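PDB 3AJF: Non-structural protein 3 from Rice hoja blanca virus, which suppresses RNA-mediated gene silencing in the host, presumably by binding double-stranded RNA, and works as a homodimer. Local coordinates for residues A[60-65]-A[75-80]. Numbering follows the deposited sequence.
Sequences IWMLSH and LPLTCL
Leu77 reaches over to Met62 and Leu63 where two neighbouring helices of the helical domain meet. The helices, 49-64 and 74-85, form a roughly antiparallel helix-loop-helix pair; the axes of the two short segments approach to 10.2 Å, with 144° between their directions. Packing is tight around one methyl group, CD2 of Leu77. It lies 3.8 Å from Met62 CE and 3.9 Å from Leu63 CG. Residue 62 is selenomethionine. Its chain runs roughly at right angles to Leu77. The turn about the CG-SE bond (chi3 67°) folds CE back, and CB and CE both touch Leu77 CD2. Leu63 and Leu77 point in opposing directions and overlap side by side, and the CD1 and CD2 branches of Leu63 reach on to Thr78. With CG anti to the backbone N (chi1 -178°), Leu77 holds its CD2 branch against both Met62 and Leu63. Phe23 and Ile26 of helix 17-30 also pack on Met62, and Leu69 of the connecting loop touches both Met62 and Leu63, so the three side chains belong to the buried core of the domain. Thr78 also packs on Ser85 of the second subunit. The solvent side is looser. Trp61 and His65 are exposed on helix 49-64 and its end; neither joins the contact. No hydrogen bond links the two segments, but Leu63 O is hydrogen-bonded to Arg74 NH2, at the start of helix 74-85. Thr78 OG1 is hydrogen-bonded to Arg74 O, one turn earlier. Against Leu63 this oxygen makes only van der Waals contact, 3.7 Å from both CD1 and CD2.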
ATOM      1  N   ILE A  60       2.756  -5.609  -1.213  1.00 11.35           N
ATOM      2  CA  ILE A  60       3.994  -4.812  -1.251  1.00 11.66           C
ATOM      3  C   ILE A  60       5.238  -5.734  -1.262  1.00 11.96           C
ATOM      4  O   ILE A  60       6.185  -5.505  -2.016  1.00 11.54           O
ATOM      5  CB  ILE A  60       4.057  -3.789  -0.099  1.00 11.35           C
ATOM      6  CG1 ILE A  60       2.947  -2.707  -0.322  1.00 12.33           C
ATOM      7  CG2 ILE A  60       5.479  -3.130  -0.011  1.00 11.83           C
ATOM      8  CD1 ILE A  60       2.702  -1.737   0.896  1.00 14.25           C
ATOM      9  N   TRP A  61       5.209  -6.786  -0.451  1.00 11.87           N
ATOM     10  CA  TRP A  61       6.272  -7.802  -0.520  1.00 13.36           C
ATOM     11  C   TRP A  61       6.440  -8.396  -1.932  1.00 13.42           C
ATOM     12  O   TRP A  61       7.565  -8.497  -2.441  1.00 13.99           O
ATOM     13  CB  TRP A  61       6.114  -8.904   0.549  1.00 12.54           C
ATOM     14  CG  TRP A  61       7.154  -9.959   0.338  1.00 13.10           C
ATOM     15  CD1 TRP A  61       8.418 -10.006   0.886  1.00 13.83           C
ATOM     16  CD2 TRP A  61       7.033 -11.091  -0.506  1.00 12.29           C
ATOM     17  NE1 TRP A  61       9.084 -11.137   0.436  1.00 13.86           N
ATOM     18  CE2 TRP A  61       8.260 -11.807  -0.436  1.00 13.49           C
ATOM     19  CE3 TRP A  61       5.998 -11.598  -1.306  1.00 14.32           C
ATOM     20  CZ2 TRP A  61       8.482 -12.992  -1.149  1.00 13.17           C
ATOM     21  CZ3 TRP A  61       6.219 -12.796  -2.018  1.00 16.04           C
ATOM     22  CH2 TRP A  61       7.463 -13.467  -1.941  1.00 14.42           C
HETATM   23  N   MSE A  62       5.333  -8.772  -2.566  1.00 14.00           N
HETATM   24  CA  MSE A  62       5.347  -9.331  -3.922  1.00 16.81           C
HETATM   25  C   MSE A  62       5.968  -8.363  -4.938  1.00 16.97           C
HETATM   26  O   MSE A  62       6.596  -8.803  -5.917  1.00 19.35           O
HETATM   27  CB  MSE A  62       3.939  -9.690  -4.384  1.00 16.15           C
HETATM   28  CG  MSE A  62       3.264 -10.830  -3.640  1.00 16.83           C
HETATM   29 SE   MSE A  62       1.318 -10.979  -3.927  1.00 26.21          SE
HETATM   30  CE  MSE A  62       1.145 -11.497  -5.853  1.00  9.93           C
ATOM     31  N   LEU A  63       5.742  -7.057  -4.753  1.00 14.90           N
ATOM     32  CA  LEU A  63       6.291  -6.049  -5.668  1.00 15.04           C
ATOM     33  C   LEU A  63       7.753  -5.705  -5.368  1.00 14.45           C
ATOM     34  O   LEU A  63       8.511  -5.328  -6.272  1.00 16.34           O
ATOM     35  CB  LEU A  63       5.452  -4.765  -5.612  1.00 13.69           C
ATOM     36  CG  LEU A  63       4.045  -4.884  -6.198  1.00 13.86           C
ATOM     37  CD1 LEU A  63       3.098  -3.747  -5.715  1.00 14.77           C
ATOM     38  CD2 LEU A  63       4.175  -4.915  -7.727  1.00 13.15           C
ATOM     39  N   SER A  64       8.132  -5.782  -4.105  1.00 14.00           N
ATOM     40  CA  SER A  64       9.435  -5.288  -3.688  1.00 14.88           C
ATOM     41  C   SER A  64      10.477  -6.401  -3.615  1.00 16.44           C
ATOM     42  O   SER A  64      11.676  -6.123  -3.702  1.00 15.87           O
ATOM     43  CB  SER A  64       9.320  -4.570  -2.341  1.00 15.08           C
ATOM     44  OG  SER A  64       8.925  -5.453  -1.293  1.00 14.59           O
ATOM     45  N   HIS A  65      10.030  -7.645  -3.421  1.00 16.47           N
ATOM     46  CA  HIS A  65      10.982  -8.747  -3.136  1.00 17.62           C
ATOM     47  C   HIS A  65      10.885  -9.914  -4.109  1.00 18.33           C
ATOM     48  O   HIS A  65      11.885 -10.577  -4.367  1.00 18.85           O
ATOM     49  CB  HIS A  65      10.827  -9.279  -1.712  1.00 16.98           C
ATOM     50  CG  HIS A  65      11.278  -8.324  -0.656  1.00 19.16           C
ATOM     51  ND1 HIS A  65      12.523  -8.387  -0.073  1.00 25.50           N
ATOM     52  CD2 HIS A  65      10.647  -7.279  -0.082  1.00 20.48           C
ATOM     53  CE1 HIS A  65      12.647  -7.409   0.809  1.00 24.35           C
ATOM     54  NE2 HIS A  65      11.515  -6.730   0.829  1.00 24.32           N
ATOM     55  N   LEU A  75       1.465  -3.754 -12.882  1.00 17.32           N
ATOM     56  CA  LEU A  75       0.566  -2.595 -12.931  1.00 18.10           C
ATOM     57  C   LEU A  75      -0.753  -2.869 -12.182  1.00 16.76           C
ATOM     58  O   LEU A  75      -1.168  -2.052 -11.343  1.00 16.78           O
ATOM     59  CB  LEU A  75       0.323  -2.140 -14.380  1.00 19.64           C
ATOM     60  CG  LEU A  75      -0.617  -0.945 -14.614  1.00 20.04           C
ATOM     61  CD1 LEU A  75      -0.212   0.250 -13.743  1.00 22.71           C
ATOM     62  CD2 LEU A  75      -0.656  -0.548 -16.084  1.00 22.95           C
ATOM     63  N   PRO A  76      -1.411  -4.005 -12.473  1.00 16.23           N
ATOM     64  CA  PRO A  76      -2.622  -4.309 -11.698  1.00 15.73           C
ATOM     65  C   PRO A  76      -2.384  -4.493 -10.191  1.00 15.33           C
ATOM     66  O   PRO A  76      -3.230  -4.076  -9.395  1.00 15.18           O
ATOM     67  CB  PRO A  76      -3.161  -5.593 -12.319  1.00 15.25           C
ATOM     68  CG  PRO A  76      -2.127  -6.069 -13.326  1.00 17.71           C
ATOM     69  CD  PRO A  76      -1.157  -4.969 -13.568  1.00 16.65           C
ATOM     70  N   LEU A  77      -1.255  -5.083  -9.802  1.00 14.28           N
ATOM     71  CA  LEU A  77      -1.018  -5.320  -8.395  1.00 14.40           C
ATOM     72  C   LEU A  77      -0.739  -3.997  -7.684  1.00 14.72           C
ATOM     73  O   LEU A  77      -1.205  -3.771  -6.570  1.00 14.06           O
ATOM     74  CB  LEU A  77       0.127  -6.321  -8.197  1.00 13.97           C
ATOM     75  CG  LEU A  77       0.485  -6.735  -6.768  1.00 13.61           C
ATOM     76  CD1 LEU A  77      -0.760  -7.227  -6.011  1.00 12.57           C
ATOM     77  CD2 LEU A  77       1.575  -7.807  -6.808  1.00 13.25           C
ATOM     78  N   THR A  78      -0.011  -3.106  -8.352  1.00 14.15           N
ATOM     79  CA  THR A  78       0.237  -1.798  -7.810  1.00 14.72           C
ATOM     80  C   THR A  78      -1.074  -1.030  -7.700  1.00 15.38           C
ATOM     81  O   THR A  78      -1.285  -0.292  -6.721  1.00 16.38           O
ATOM     82  CB  THR A  78       1.237  -1.028  -8.714  1.00 15.59           C
ATOM     83  OG1 THR A  78       2.502  -1.702  -8.681  1.00 15.93           O
ATOM     84  CG2 THR A  78       1.419   0.390  -8.241  1.00 15.36           C
ATOM     85  N   CYS A  79      -1.942  -1.187  -8.695  1.00 16.20           N
ATOM     86  CA  CYS A  79      -3.279  -0.586  -8.644  1.00 17.16           C
ATOM     87  C   CYS A  79      -4.010  -1.020  -7.374  1.00 16.38           C
ATOM     88  O   CYS A  79      -4.585  -0.184  -6.666  1.00 16.31           O
ATOM     89  CB  CYS A  79      -4.150  -0.962  -9.879  1.00 18.24           C
ATOM     90  SG  CYS A  79      -5.707  -0.004  -9.979  1.00 21.34           S
ATOM     91  N   LEU A  80      -4.000  -2.328  -7.103  1.00 15.83           N
ATOM     92  CA  LEU A  80      -4.658  -2.877  -5.909  1.00 15.05           C
ATOM     93  C   LEU A  80      -4.084  -2.254  -4.617  1.00 15.29           C
ATOM     94  O   LEU A  80      -4.839  -1.826  -3.713  1.00 15.22           O
ATOM     95  CB  LEU A  80      -4.488  -4.404  -5.889  1.00 15.09           C
ATOM     96  CG  LEU A  80      -5.185  -5.180  -7.016  1.00 16.88           C
ATOM     97  CD1 LEU A  80      -4.906  -6.705  -6.897  1.00 18.07           C
ATOM     98  CD2 LEU A  80      -6.698  -4.872  -6.998  1.00 18.13           C
TER